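Local structure of thioredoxin-like protein (Bacteroides caccae ATCC 43185, 4YOD) at residues Pro18-Ile23 and Glu28-Phe33; Ala59-Cys64 and Ser109-Glu114; Lys81-Thr86 and Tyr95-Ala100. The protein is of unknown function but joins a helical domain to a thioredoxin-like domain carrying a CxxC pattern, and is probably an oxidoreductase. One frame throughout, in Å; residues are numbered along the deposited sequence.

Contact 1 of 3, residues Pro18-Ile23 and Glu28-Phe33; sequences PAIPQI and EQRAEF
Pro21 overlaps one face of the Phe33 ring with its CD atom. Pro21 CD sits 4.3 Å from the centroid of the Phe33 ring and 9° off the ring normal. This is a CH-pi contact placed almost over the ring centre. Phe33 reaches it because CG stands anti to the backbone N (chi1 -176°), which sends the ring from helix 27-37 toward the preceding loop. The other neighbours meet the ring obliquely. Ile20 CG1 lies 3.8 Å from Phe33 CD2, and the two side chains lie alongside, running in opposing senses. Ala19 O approaches Phe33 CE2 to 3.6 Å. Pro18 CB is more distant, 4.4 Å from the same Phe33 CE2. Ile20 divides its two branches between two partners. CG1 goes to the phenyl ring, while CG2 lies over one face of the Arg30 guanidinium, 3.6 Å from Arg30 NH1. The bend at chi3 (64°) brings the guanidinium of Arg30 up to the loop. Arg30 NH1 is hydrogen-bonded to Met24 O, in the link between the two segments. Phe33 also stacks with His37 one turn further along the helix. The contact therefore folds the loop 18-23 back against the helix that follows it, at the surface of the helical domain. About 294 Å² is buried, both sides summed. No hydrogen bond joins the two segments directly. Their adhesion rests on apolar packing, the CH-pi contact and an aliphatic branch laid over a guanidinium face.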
ATOM      1  N   PRO A  18      26.006  11.940   4.286  1.00 57.30           N
ATOM      2  CA  PRO A  18      26.548  12.881   5.279  1.00 58.46           C
ATOM      3  C   PRO A  18      27.102  12.122   6.490  1.00 62.20           C
ATOM      4  O   PRO A  18      26.621  11.032   6.809  1.00 61.89           O
ATOM      5  CB  PRO A  18      25.331  13.731   5.642  1.00 60.04           C
ATOM      6  CG  PRO A  18      24.186  12.791   5.493  1.00 63.54           C
ATOM      7  CD  PRO A  18      24.529  11.885   4.344  1.00 58.18           C
ATOM      8  N   ALA A  19      28.115  12.684   7.154  1.00 59.69           N
ATOM      9  CA  ALA A  19      28.738  12.053   8.318  1.00 60.09           C
ATOM     10  C   ALA A  19      27.906  12.267   9.591  1.00 63.55           C
ATOM     11  O   ALA A  19      27.603  13.408   9.948  1.00 64.05           O
ATOM     12  CB  ALA A  19      30.147  12.595   8.511  1.00 62.18           C
ATOM     13  N   ILE A  20      27.536  11.161  10.267  1.00 59.28           N
ATOM     14  CA  ILE A  20      26.778  11.185  11.528  1.00 59.70           C
ATOM     15  C   ILE A  20      27.762  11.499  12.689  1.00 62.97           C
ATOM     16  O   ILE A  20      28.749  10.777  12.849  1.00 63.09           O
ATOM     17  CB  ILE A  20      25.989   9.857  11.766  1.00 62.63           C
ATOM     18  CG1 ILE A  20      24.959   9.608  10.647  1.00 60.98           C
ATOM     19  CG2 ILE A  20      25.314   9.835  13.153  1.00 64.77           C
ATOM     20  CD1 ILE A  20      24.702   8.137  10.360  1.00 69.74           C
ATOM     21  N   PRO A  21      27.499  12.552  13.508  1.00 59.32           N
ATOM     22  CA  PRO A  21      28.428  12.888  14.615  1.00 59.73           C
ATOM     23  C   PRO A  21      28.474  11.829  15.722  1.00 62.57           C
ATOM     24  O   PRO A  21      27.474  11.153  15.967  1.00 61.43           O
ATOM     25  CB  PRO A  21      27.886  14.216  15.160  1.00 62.43           C
ATOM     26  CG  PRO A  21      26.877  14.700  14.163  1.00 65.80           C
ATOM     27  CD  PRO A  21      26.361  13.498  13.445  1.00 60.20           C
ATOM     28  N   GLN A  22      29.637  11.705  16.408  1.00 59.53           N
ATOM     29  CA  GLN A  22      29.870  10.733  17.491  1.00 60.56           C
ATOM     30  C   GLN A  22      29.030  11.041  18.748  1.00 65.24           C
ATOM     31  O   GLN A  22      28.686  10.107  19.475  1.00 66.03           O
ATOM     32  CB  GLN A  22      31.363  10.647  17.861  1.00 63.53           C
ATOM     33  CG  GLN A  22      31.790   9.256  18.355  1.00 72.16           C
ATOM     34  CD  GLN A  22      33.217   9.167  18.884  1.00 81.54           C
ATOM     35  OE1 GLN A  22      33.646   9.944  19.751  1.00 69.17           O
ATOM     36  NE2 GLN A  22      33.966   8.158  18.436  1.00 75.62           N
ATOM     37  N   ILE A  23      28.681  12.332  18.987  1.00 60.99           N
ATOM     38  CA  ILE A  23      27.859  12.782  20.131  1.00 61.32           C
ATOM     39  C   ILE A  23      26.431  12.228  20.022  1.00 60.85           C
ATOM     40  O   ILE A  23      25.741  12.101  21.042  1.00 61.49           O
ATOM     41  CB  ILE A  23      27.832  14.327  20.308  1.00 65.22           C
ATOM     42  CG1 ILE A  23      27.556  15.063  18.964  1.00 63.26           C
ATOM     43  CG2 ILE A  23      29.101  14.823  21.014  1.00 68.45           C
ATOM     44  CD1 ILE A  23      26.656  16.263  19.066  1.00 69.15           C
ATOM     45  N   GLU A  28      17.403   6.708  17.847  1.00 54.39           N
ATOM     46  CA  GLU A  28      16.313   7.547  17.329  1.00 52.63           C
ATOM     47  C   GLU A  28      16.869   8.778  16.604  1.00 53.75           C
ATOM     48  O   GLU A  28      16.494   9.041  15.458  1.00 51.03           O
ATOM     49  CB  GLU A  28      15.348   7.995  18.452  1.00 55.62           C
ATOM     50  CG  GLU A  28      14.664   6.873  19.219  1.00 71.78           C
ATOM     51  CD  GLU A  28      15.436   6.257  20.375  1.00 98.72           C
ATOM     52  OE1 GLU A  28      16.570   6.707  20.660  1.00 94.41           O
ATOM     53  OE2 GLU A  28      14.902   5.307  20.992  1.00 95.38           O
ATOM     54  N   GLN A  29      17.786   9.504  17.272  1.00 51.31           N
ATOM     55  CA  GLN A  29      18.447  10.707  16.751  1.00 50.24           C
ATOM     56  C   GLN A  29      19.315  10.398  15.525  1.00 50.47           C
ATOM     57  O   GLN A  29      19.347  11.188  14.580  1.00 47.85           O
ATOM     58  CB  GLN A  29      19.308  11.354  17.841  1.00 53.40           C
ATOM     59  CG  GLN A  29      18.493  11.998  18.954  1.00 65.93           C
ATOM     60  CD  GLN A  29      19.362  12.508  20.072  1.00 79.66           C
ATOM     61  OE1 GLN A  29      20.507  12.929  19.869  1.00 76.27           O
ATOM     62  NE2 GLN A  29      18.822  12.501  21.283  1.00 65.36           N
ATOM     63  N   ARG A  30      20.017   9.251  15.559  1.00 47.17           N
ATOM     64  CA  ARG A  30      20.884   8.764  14.482  1.00 45.77           C
ATOM     65  C   ARG A  30      20.059   8.469  13.233  1.00 45.57           C
ATOM     66  O   ARG A  30      20.414   8.947  12.152  1.00 42.94           O
ATOM     67  CB  ARG A  30      21.661   7.511  14.938  1.00 47.69           C
ATOM     68  CG  ARG A  30      22.768   7.823  15.932  1.00 60.70           C
ATOM     69  CD  ARG A  30      23.469   6.573  16.441  1.00 75.27           C
ATOM     70  NE  ARG A  30      24.176   5.854  15.379  1.00 88.03           N
ATOM     71  CZ  ARG A  30      25.396   6.153  14.939  1.00107.33           C
ATOM     72  NH1 ARG A  30      26.068   7.173  15.461  1.00 98.34           N
ATOM     73  NH2 ARG A  30      25.950   5.438  13.968  1.00 93.93           N
ATOM     74  N   ALA A  31      18.925   7.736  13.401  1.00 41.58           N
ATOM     75  CA  ALA A  31      17.996   7.384  12.321  1.00 40.05           C
ATOM     76  C   ALA A  31      17.384   8.649  11.725  1.00 43.61           C
ATOM     77  O   ALA A  31      17.324   8.767  10.500  1.00 41.69           O
ATOM     78  CB  ALA A  31      16.905   6.454  12.838  1.00 41.16           C
ATOM     79  N   GLU A  32      16.982   9.612  12.596  1.00 41.01           N
ATOM     80  CA  GLU A  32      16.406  10.909  12.206  1.00 39.86           C
ATOM     81  C   GLU A  32      17.436  11.744  11.414  1.00 42.84           C
ATOM     82  O   GLU A  32      17.079  12.297  10.370  1.00 41.19           O
ATOM     83  CB  GLU A  32      15.906  11.682  13.444  1.00 42.27           C
ATOM     84  CG  GLU A  32      15.183  12.978  13.108  1.00 55.58           C
ATOM     85  CD  GLU A  32      14.739  13.831  14.282  1.00 88.76           C
ATOM     86  OE1 GLU A  32      15.498  13.942  15.275  1.00 85.37           O
ATOM     87  OE2 GLU A  32      13.646  14.437  14.181  1.00 86.82           O
ATOM     88  N   PHE A  33      18.701  11.825  11.894  1.00 40.09           N
ATOM     89  CA  PHE A  33      19.759  12.578  11.201  1.00 40.24           C
ATOM     90  C   PHE A  33      19.990  12.033   9.773  1.00 41.10           C
ATOM     91  O   PHE A  33      20.114  12.814   8.829  1.00 38.39           O
ATOM     92  CB  PHE A  33      21.085  12.549  11.990  1.00 44.67           C
ATOM     93  CG  PHE A  33      22.171  13.392  11.356  1.00 47.26           C
ATOM     94  CD1 PHE A  33      22.288  14.746  11.654  1.00 51.54           C
ATOM     95  CD2 PHE A  33      23.043  12.843  10.419  1.00 49.33           C
ATOM     96  CE1 PHE A  33      23.272  15.531  11.047  1.00 52.92           C
ATOM     97  CE2 PHE A  33      24.018  13.632   9.801  1.00 53.06           C
ATOM     98  CZ  PHE A  33      24.130  14.970  10.125  1.00 51.91           C
TER

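Contact 2 of 3, residues Ala59-Cys64 and Ser109-Glu114; sequences AWVDYC and SPMRNE
Met111, built as selenomethionine, is extended at chi2 (-172°) and then bends at chi3 (88°), which carries CE against helix 53-66. Val61 has CG1 anti to its backbone N (chi1 164°), and this branch faces the selenium. Val61 CG1 and Met111 SE are 4.2 Å apart, with the two side chains crossing at about a right angle. The terminal methyl goes further in. Met111 CE lies 3.6 Å from Cys64 CB, and it comes within 3.4 Å of Val61 O. Cys64 meets it with CB, while its sulfur lies over one face of Trp60, offset toward the rim. The backbone of Met111 lies in a bonded turn. Residues Ser109 to Arg112 form a type I beta turn, closed by Arg112 N to Ser109 O at 3.3 Å. An ST turn is superposed on it, in which Met111 N donates to Ser109 OG at 3.2 Å. Arg112 NH1 also donates to Ser109 O, at 2.8 Å, from above the carbonyl plane. Arg112 N reaches that oxygen from the opposite face, so two donors grip it. Next comes Asn113, at the N-cap of helix 114-125, where its side chain makes weak bonds to backbone N atoms. Glu114 beyond it forms a salt bridge with Lys272 of the thioredoxin-like part. The contact thus sets the loop between helices 90-105 and 114-125 against helix 53-66. No hydrogen bond crosses between the segments. The polar bonds shape the turn, and dispersion contacts of one selenomethionine side chain join it to the helix.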
ATOM      1  N   ALA A  59      20.828   4.535  -4.550  1.00 29.60           N
ATOM      2  CA  ALA A  59      20.723   5.578  -3.520  1.00 29.55           C
ATOM      3  C   ALA A  59      19.247   5.777  -3.123  1.00 30.27           C
ATOM      4  O   ALA A  59      18.943   5.869  -1.929  1.00 27.73           O
ATOM      5  CB  ALA A  59      21.310   6.890  -4.029  1.00 30.74           C
ATOM      6  N   TRP A  60      18.330   5.766  -4.119  1.00 27.83           N
ATOM      7  CA  TRP A  60      16.884   5.894  -3.874  1.00 27.82           C
ATOM      8  C   TRP A  60      16.359   4.677  -3.073  1.00 30.33           C
ATOM      9  O   TRP A  60      15.596   4.867  -2.138  1.00 29.90           O
ATOM     10  CB  TRP A  60      16.085   6.068  -5.174  1.00 26.63           C
ATOM     11  CG  TRP A  60      14.598   6.157  -4.935  1.00 28.27           C
ATOM     12  CD1 TRP A  60      13.686   5.145  -5.038  1.00 31.32           C
ATOM     13  CD2 TRP A  60      13.887   7.286  -4.402  1.00 27.69           C
ATOM     14  NE1 TRP A  60      12.433   5.590  -4.653  1.00 30.12           N
ATOM     15  CE2 TRP A  60      12.531   6.902  -4.258  1.00 31.31           C
ATOM     16  CE3 TRP A  60      14.259   8.605  -4.069  1.00 29.01           C
ATOM     17  CZ2 TRP A  60      11.545   7.788  -3.799  1.00 29.97           C
ATOM     18  CZ3 TRP A  60      13.285   9.481  -3.620  1.00 29.33           C
ATOM     19  CH2 TRP A  60      11.947   9.073  -3.485  1.00 29.35           C
ATOM     20  N   VAL A  61      16.769   3.450  -3.449  1.00 28.55           N
ATOM     21  CA  VAL A  61      16.380   2.191  -2.789  1.00 28.64           C
ATOM     22  C   VAL A  61      16.806   2.227  -1.292  1.00 32.41           C
ATOM     23  O   VAL A  61      15.987   1.920  -0.417  1.00 31.47           O
ATOM     24  CB  VAL A  61      16.977   0.972  -3.558  1.00 32.21           C
ATOM     25  CG1 VAL A  61      16.951  -0.328  -2.738  1.00 33.36           C
ATOM     26  CG2 VAL A  61      16.272   0.782  -4.881  1.00 31.60           C
ATOM     27  N   ASP A  62      18.074   2.602  -1.020  1.00 30.20           N
ATOM     28  CA  ASP A  62      18.619   2.722   0.339  1.00 30.15           C
ATOM     29  C   ASP A  62      17.875   3.804   1.159  1.00 31.82           C
ATOM     30  O   ASP A  62      17.653   3.606   2.346  1.00 31.37           O
ATOM     31  CB  ASP A  62      20.116   2.993   0.312  1.00 31.89           C
ATOM     32  CG  ASP A  62      20.922   1.781  -0.135  1.00 43.37           C
ATOM     33  OD1 ASP A  62      20.422   0.640   0.025  1.00 44.58           O
ATOM     34  OD2 ASP A  62      22.038   1.975  -0.661  1.00 49.72           O
ATOM     35  N   TYR A  63      17.442   4.894   0.513  1.00 27.35           N
ATOM     36  CA  TYR A  63      16.645   5.944   1.153  1.00 24.90           C
ATOM     37  C   TYR A  63      15.288   5.393   1.600  1.00 29.36           C
ATOM     38  O   TYR A  63      14.897   5.600   2.747  1.00 27.98           O
ATOM     39  CB  TYR A  63      16.433   7.115   0.179  1.00 24.85           C
ATOM     40  CG  TYR A  63      15.659   8.287   0.743  1.00 25.45           C
ATOM     41  CD1 TYR A  63      16.160   9.031   1.816  1.00 26.99           C
ATOM     42  CD2 TYR A  63      14.490   8.735   0.130  1.00 26.11           C
ATOM     43  CE1 TYR A  63      15.461  10.129   2.321  1.00 24.35           C
ATOM     44  CE2 TYR A  63      13.834   9.887   0.569  1.00 26.16           C
ATOM     45  CZ  TYR A  63      14.322  10.579   1.666  1.00 29.60           C
ATOM     46  OH  TYR A  63      13.653  11.701   2.105  1.00 28.94           O
ATOM     47  N   CYS A  64      14.577   4.665   0.714  1.00 28.01           N
ATOM     48  CA  CYS A  64      13.275   4.082   1.075  1.00 30.20           C
ATOM     49  C   CYS A  64      13.415   3.138   2.297  1.00 34.81           C
ATOM     50  O   CYS A  64      12.504   3.097   3.123  1.00 34.07           O
ATOM     51  CB  CYS A  64      12.642   3.366  -0.117  1.00 31.17           C
ATOM     52  SG  CYS A  64      12.263   4.456  -1.518  1.00 34.83           S
ATOM     53  N   SER A 109       6.339  -4.418  -6.295  1.00 38.48           N
ATOM     54  CA  SER A 109       7.481  -4.019  -5.478  1.00 37.77           C
ATOM     55  C   SER A 109       7.368  -4.538  -4.028  1.00 43.86           C
ATOM     56  O   SER A 109       6.377  -4.246  -3.368  1.00 43.33           O
ATOM     57  CB  SER A 109       7.651  -2.500  -5.473  1.00 38.19           C
ATOM     58  OG  SER A 109       8.670  -2.140  -4.549  1.00 42.97           O
ATOM     59  N   PRO A 110       8.392  -5.227  -3.476  1.00 43.67           N
ATOM     60  CA  PRO A 110       8.310  -5.654  -2.066  1.00 44.97           C
ATOM     61  C   PRO A 110       8.497  -4.482  -1.087  1.00 48.06           C
ATOM     62  O   PRO A 110       8.323  -4.652   0.118  1.00 47.52           O
ATOM     63  CB  PRO A 110       9.457  -6.672  -1.923  1.00 47.97           C
ATOM     64  CG  PRO A 110      10.016  -6.865  -3.299  1.00 52.64           C
ATOM     65  CD  PRO A 110       9.668  -5.656  -4.085  1.00 46.82           C
HETATM   66  N   MSE A 111       8.865  -3.294  -1.609  1.00 43.44           N
HETATM   67  CA  MSE A 111       9.081  -2.072  -0.826  1.00 41.51           C
HETATM   68  C   MSE A 111       7.863  -1.135  -0.866  1.00 41.15           C
HETATM   69  O   MSE A 111       7.922  -0.030  -0.315  1.00 40.01           O
HETATM   70  CB  MSE A 111      10.292  -1.322  -1.372  1.00 43.12           C
HETATM   71  CG  MSE A 111      11.566  -2.112  -1.326  1.00 51.71           C
HETATM   72 SE   MSE A 111      12.898  -0.864  -1.814  0.75 59.24          SE
HETATM   73  CE  MSE A 111      13.287  -0.128  -0.079  1.00 55.98           C
ATOM     74  N   ARG A 112       6.786  -1.560  -1.540  1.00 35.54           N
ATOM     75  CA  ARG A 112       5.548  -0.795  -1.683  1.00 34.08           C
ATOM     76  C   ARG A 112       5.034  -0.294  -0.318  1.00 38.18           C
ATOM     77  O   ARG A 112       5.011  -1.053   0.659  1.00 38.69           O
ATOM     78  CB  ARG A 112       4.465  -1.613  -2.415  1.00 35.09           C
ATOM     79  CG  ARG A 112       3.937  -2.843  -1.661  1.00 51.23           C
ATOM     80  CD  ARG A 112       3.170  -3.806  -2.555  1.00 61.20           C
ATOM     81  NE  ARG A 112       2.767  -5.011  -1.819  1.00 58.66           N
ATOM     82  CZ  ARG A 112       3.484  -6.129  -1.745  1.00 76.01           C
ATOM     83  NH1 ARG A 112       4.652  -6.220  -2.369  1.00 64.07           N
ATOM     84  NH2 ARG A 112       3.042  -7.164  -1.041  1.00 68.03           N
ATOM     85  N   ASN A 113       4.681   1.003  -0.251  1.00 32.10           N
ATOM     86  CA  ASN A 113       4.185   1.641   0.964  1.00 31.09           C
ATOM     87  C   ASN A 113       3.436   2.889   0.568  1.00 30.39           C
ATOM     88  O   ASN A 113       4.030   3.902   0.196  1.00 29.66           O
ATOM     89  CB  ASN A 113       5.320   1.951   1.961  1.00 31.50           C
ATOM     90  CG  ASN A 113       4.858   2.440   3.314  1.00 44.61           C
ATOM     91  OD1 ASN A 113       3.779   3.010   3.484  1.00 37.30           O
ATOM     92  ND2 ASN A 113       5.685   2.242   4.311  1.00 37.04           N
ATOM     93  N   GLU A 114       2.127   2.822   0.669  1.00 26.75           N
ATOM     94  CA  GLU A 114       1.257   3.915   0.270  1.00 26.77           C
ATOM     95  C   GLU A 114       1.430   5.134   1.162  1.00 29.50           C
ATOM     96  O   GLU A 114       1.295   6.250   0.666  1.00 29.53           O
ATOM     97  CB  GLU A 114      -0.179   3.448   0.266  1.00 29.41           C
ATOM     98  CG  GLU A 114      -1.148   4.459  -0.280  1.00 37.34           C
ATOM     99  CD  GLU A 114      -2.568   3.947  -0.226  1.00 54.24           C
ATOM    100  OE1 GLU A 114      -2.928   3.166  -1.136  1.00 38.96           O
ATOM    101  OE2 GLU A 114      -3.309   4.306   0.724  1.00 39.28           O
TER

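Contact 3 of 3, residues Lys81-Thr86 and Tyr95-Ala100; sequences KTIDRT and YITDLA
Ile83 of helix 72-85 reaches helix 90-105 with its branch ends; the two helices are the arms of an antiparallel alpha-alpha hairpin in the helical domain. At its CB the side chain forks. CG2, anti to the backbone N, meets the methyl of Thr97: Ile83 CG2 and Thr97 CG2 are 3.9 Å apart. The other branch passes through CG1, which stands beside the backbone N (chi1 -52°). It ends in CD1, and Ile83 CD1 packs on Ile96 CG2 at 3.9 Å. Thr86, one turn further on, touches the other branch of Ile96, with Thr86 CG2 4.1 Å from Ile96 CG1. Both threonines thus present a methyl to the opposing segment. Their hydroxyls are occupied nearer home. Thr97 OG1 is hydrogen-bonded to Phe93 O, in its own helix. All four residues that touch are buried, and 184 Å² is covered, both sides summed. The core continues beyond the pair. Ile83 touches Ala123 and Thr97 touches Met124, both of helix 114-125, which thus also packs on the hairpin. The two arms meet here through aliphatic carbons, mostly methyls. The polar bonding of Thr86 folds back within its own segment. With chi1 at 75°, OG1 lies between the backbone N and carbonyl carbon. Thr86 OG1 donates to Ile83 O at 2.7 Å, in the carbonyl plane and on a lone pair, and Thr86 N is a second donor to that same oxygen.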
ATOM      1  N   LYS A  81      10.045  17.082   1.256  1.00 25.95           N
ATOM      2  CA  LYS A  81      11.175  18.005   1.034  1.00 27.20           C
ATOM      3  C   LYS A  81      12.096  17.535  -0.100  1.00 30.02           C
ATOM      4  O   LYS A  81      12.534  18.367  -0.888  1.00 28.66           O
ATOM      5  CB  LYS A  81      12.019  18.193   2.303  1.00 30.90           C
ATOM      6  CG  LYS A  81      11.399  19.120   3.326  1.00 45.04           C
ATOM      7  CD  LYS A  81      12.289  19.220   4.559  1.00 52.60           C
ATOM      8  CE  LYS A  81      11.562  19.799   5.751  1.00 58.45           C
ATOM      9  NZ  LYS A  81      11.247  21.242   5.568  1.00 70.79           N
ATOM     10  N   THR A  82      12.363  16.214  -0.196  1.00 27.27           N
ATOM     11  CA  THR A  82      13.244  15.637  -1.234  1.00 27.26           C
ATOM     12  C   THR A  82      12.624  15.862  -2.620  1.00 30.44           C
ATOM     13  O   THR A  82      13.320  16.375  -3.492  1.00 30.33           O
ATOM     14  CB  THR A  82      13.531  14.163  -0.935  1.00 29.94           C
ATOM     15  OG1 THR A  82      14.228  14.110   0.306  1.00 25.42           O
ATOM     16  CG2 THR A  82      14.346  13.482  -2.019  1.00 29.22           C
ATOM     17  N   ILE A  83      11.330  15.522  -2.811  1.00 25.95           N
ATOM     18  CA  ILE A  83      10.642  15.737  -4.096  1.00 25.92           C
ATOM     19  C   ILE A  83      10.639  17.238  -4.453  1.00 30.81           C
ATOM     20  O   ILE A  83      10.938  17.572  -5.600  1.00 30.90           O
ATOM     21  CB  ILE A  83       9.195  15.129  -4.150  1.00 27.87           C
ATOM     22  CG1 ILE A  83       9.165  13.624  -3.736  1.00 27.48           C
ATOM     23  CG2 ILE A  83       8.561  15.333  -5.545  1.00 28.76           C
ATOM     24  CD1 ILE A  83      10.111  12.609  -4.508  1.00 26.08           C
ATOM     25  N   ASP A  84      10.354  18.129  -3.477  1.00 28.31           N
ATOM     26  CA  ASP A  84      10.321  19.591  -3.693  1.00 28.84           C
ATOM     27  C   ASP A  84      11.644  20.086  -4.252  1.00 31.17           C
ATOM     28  O   ASP A  84      11.661  20.925  -5.156  1.00 31.91           O
ATOM     29  CB  ASP A  84       9.994  20.349  -2.399  1.00 31.45           C
ATOM     30  CG  ASP A  84       8.539  20.262  -1.944  1.00 39.27           C
ATOM     31  OD1 ASP A  84       7.704  19.732  -2.710  1.00 37.25           O
ATOM     32  OD2 ASP A  84       8.242  20.721  -0.817  1.00 47.05           O
ATOM     33  N   ARG A  85      12.754  19.546  -3.737  1.00 25.99           N
ATOM     34  CA  ARG A  85      14.104  19.888  -4.202  1.00 26.96           C
ATOM     35  C   ARG A  85      14.321  19.546  -5.673  1.00 30.55           C
ATOM     36  O   ARG A  85      15.110  20.215  -6.323  1.00 29.25           O
ATOM     37  CB  ARG A  85      15.168  19.151  -3.369  1.00 27.00           C
ATOM     38  CG  ARG A  85      15.494  19.822  -2.026  1.00 34.18           C
ATOM     39  CD  ARG A  85      16.771  19.229  -1.423  1.00 36.63           C
ATOM     40  NE  ARG A  85      17.954  19.598  -2.215  1.00 36.54           N
ATOM     41  CZ  ARG A  85      19.132  18.985  -2.159  1.00 50.01           C
ATOM     42  NH1 ARG A  85      19.320  17.965  -1.330  1.00 34.43           N
ATOM     43  NH2 ARG A  85      20.132  19.383  -2.938  1.00 42.39           N
ATOM     44  N   THR A  86      13.646  18.499  -6.198  1.00 27.61           N
ATOM     45  CA  THR A  86      13.868  18.057  -7.583  1.00 28.57           C
ATOM     46  C   THR A  86      13.185  18.979  -8.612  1.00 34.04           C
ATOM     47  O   THR A  86      13.456  18.849  -9.799  1.00 34.25           O
ATOM     48  CB  THR A  86      13.474  16.588  -7.781  1.00 32.23           C
ATOM     49  OG1 THR A  86      12.068  16.475  -7.818  1.00 32.28           O
ATOM     50  CG2 THR A  86      14.070  15.663  -6.734  1.00 28.38           C
ATOM     51  N   TYR A  95      12.362  11.757 -13.316  1.00 29.66           N
ATOM     52  CA  TYR A  95      13.153  10.561 -13.011  1.00 29.09           C
ATOM     53  C   TYR A  95      12.931  10.086 -11.550  1.00 30.14           C
ATOM     54  O   TYR A  95      12.701   8.902 -11.329  1.00 28.44           O
ATOM     55  CB  TYR A  95      14.648  10.824 -13.299  1.00 31.06           C
ATOM     56  CG  TYR A  95      15.576   9.716 -12.855  1.00 32.61           C
ATOM     57  CD1 TYR A  95      15.805   8.605 -13.661  1.00 35.13           C
ATOM     58  CD2 TYR A  95      16.215   9.770 -11.619  1.00 32.43           C
ATOM     59  CE1 TYR A  95      16.635   7.564 -13.241  1.00 35.84           C
ATOM     60  CE2 TYR A  95      17.051   8.740 -11.193  1.00 33.04           C
ATOM     61  CZ  TYR A  95      17.267   7.645 -12.012  1.00 37.18           C
ATOM     62  OH  TYR A  95      18.083   6.631 -11.584  1.00 37.87           O
ATOM     63  N   ILE A  96      13.035  10.996 -10.562  1.00 26.38           N
ATOM     64  CA  ILE A  96      12.908  10.649  -9.143  1.00 25.14           C
ATOM     65  C   ILE A  96      11.445  10.271  -8.821  1.00 29.28           C
ATOM     66  O   ILE A  96      11.215   9.291  -8.113  1.00 28.97           O
ATOM     67  CB  ILE A  96      13.438  11.806  -8.248  1.00 28.41           C
ATOM     68  CG1 ILE A  96      14.951  12.126  -8.532  1.00 29.57           C
ATOM     69  CG2 ILE A  96      13.155  11.536  -6.737  1.00 30.09           C
ATOM     70  CD1 ILE A  96      15.999  11.015  -8.179  1.00 36.60           C
ATOM     71  N   THR A  97      10.464  10.985  -9.385  1.00 25.53           N
ATOM     72  CA  THR A  97       9.065  10.620  -9.112  1.00 24.64           C
ATOM     73  C   THR A  97       8.724   9.269  -9.758  1.00 28.01           C
ATOM     74  O   THR A  97       7.881   8.534  -9.221  1.00 28.36           O
ATOM     75  CB  THR A  97       8.065  11.716  -9.525  1.00 26.90           C
ATOM     76  OG1 THR A  97       8.231  12.074 -10.899  1.00 25.56           O
ATOM     77  CG2 THR A  97       8.148  12.940  -8.630  1.00 28.23           C
ATOM     78  N   ASP A  98       9.379   8.940 -10.880  1.00 26.30           N
ATOM     79  CA  ASP A  98       9.193   7.636 -11.540  1.00 27.95           C
ATOM     80  C   ASP A  98       9.781   6.524 -10.660  1.00 30.43           C
ATOM     81  O   ASP A  98       9.152   5.469 -10.526  1.00 30.29           O
ATOM     82  CB  ASP A  98       9.804   7.616 -12.938  1.00 32.29           C
ATOM     83  CG  ASP A  98       9.673   6.275 -13.630  1.00 50.28           C
ATOM     84  OD1 ASP A  98       8.533   5.917 -14.022  1.00 52.32           O
ATOM     85  OD2 ASP A  98      10.698   5.558 -13.735  1.00 60.14           O
ATOM     86  N   LEU A  99      10.957   6.762 -10.026  1.00 27.80           N
ATOM     87  CA  LEU A  99      11.532   5.802  -9.073  1.00 27.30           C
ATOM     88  C   LEU A  99      10.596   5.586  -7.870  1.00 29.61           C
ATOM     89  O   LEU A  99      10.480   4.461  -7.394  1.00 29.50           O
ATOM     90  CB  LEU A  99      12.904   6.253  -8.551  1.00 27.35           C
ATOM     91  CG  LEU A  99      14.102   6.192  -9.522  1.00 31.49           C
ATOM     92  CD1 LEU A  99      15.364   6.540  -8.796  1.00 30.45           C
ATOM     93  CD2 LEU A  99      14.268   4.808 -10.165  1.00 35.10           C
ATOM     94  N   ALA A 100       9.949   6.674  -7.370  1.00 26.37           N
ATOM     95  CA  ALA A 100       8.983   6.610  -6.254  1.00 26.12           C
ATOM     96  C   ALA A 100       7.805   5.710  -6.624  1.00 29.34           C
ATOM     97  O   ALA A 100       7.405   4.897  -5.810  1.00 30.06           O
ATOM     98  CB  ALA A 100       8.493   8.001  -5.891  1.00 26.59           C
TER

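All three contacts belong to the helical domain. Contacts 2 and 3 touch, with centres about 13 Å apart. Trp60 and Tyr63 of contact 2 make the join. Trp60 CZ3 packs 3.7 Å from Ile96 CG2, and Trp60 CZ2 lies 3.7 Å from Ala100 CB. Tyr63 OH and Thr82 OG1, 3.1 Å apart, probably share a hydrogen bond. Along the chain, contact 3 falls between the two segments of contact 2. Contact 1 precedes both and stays separate: its centre is about 21 Å from that of contact 2 and 23 Å from that of contact 3. It is a surface contact; contact 3 is buried. None includes Cys186 or Cys189, the probable redox pair of the thioredoxin-like part.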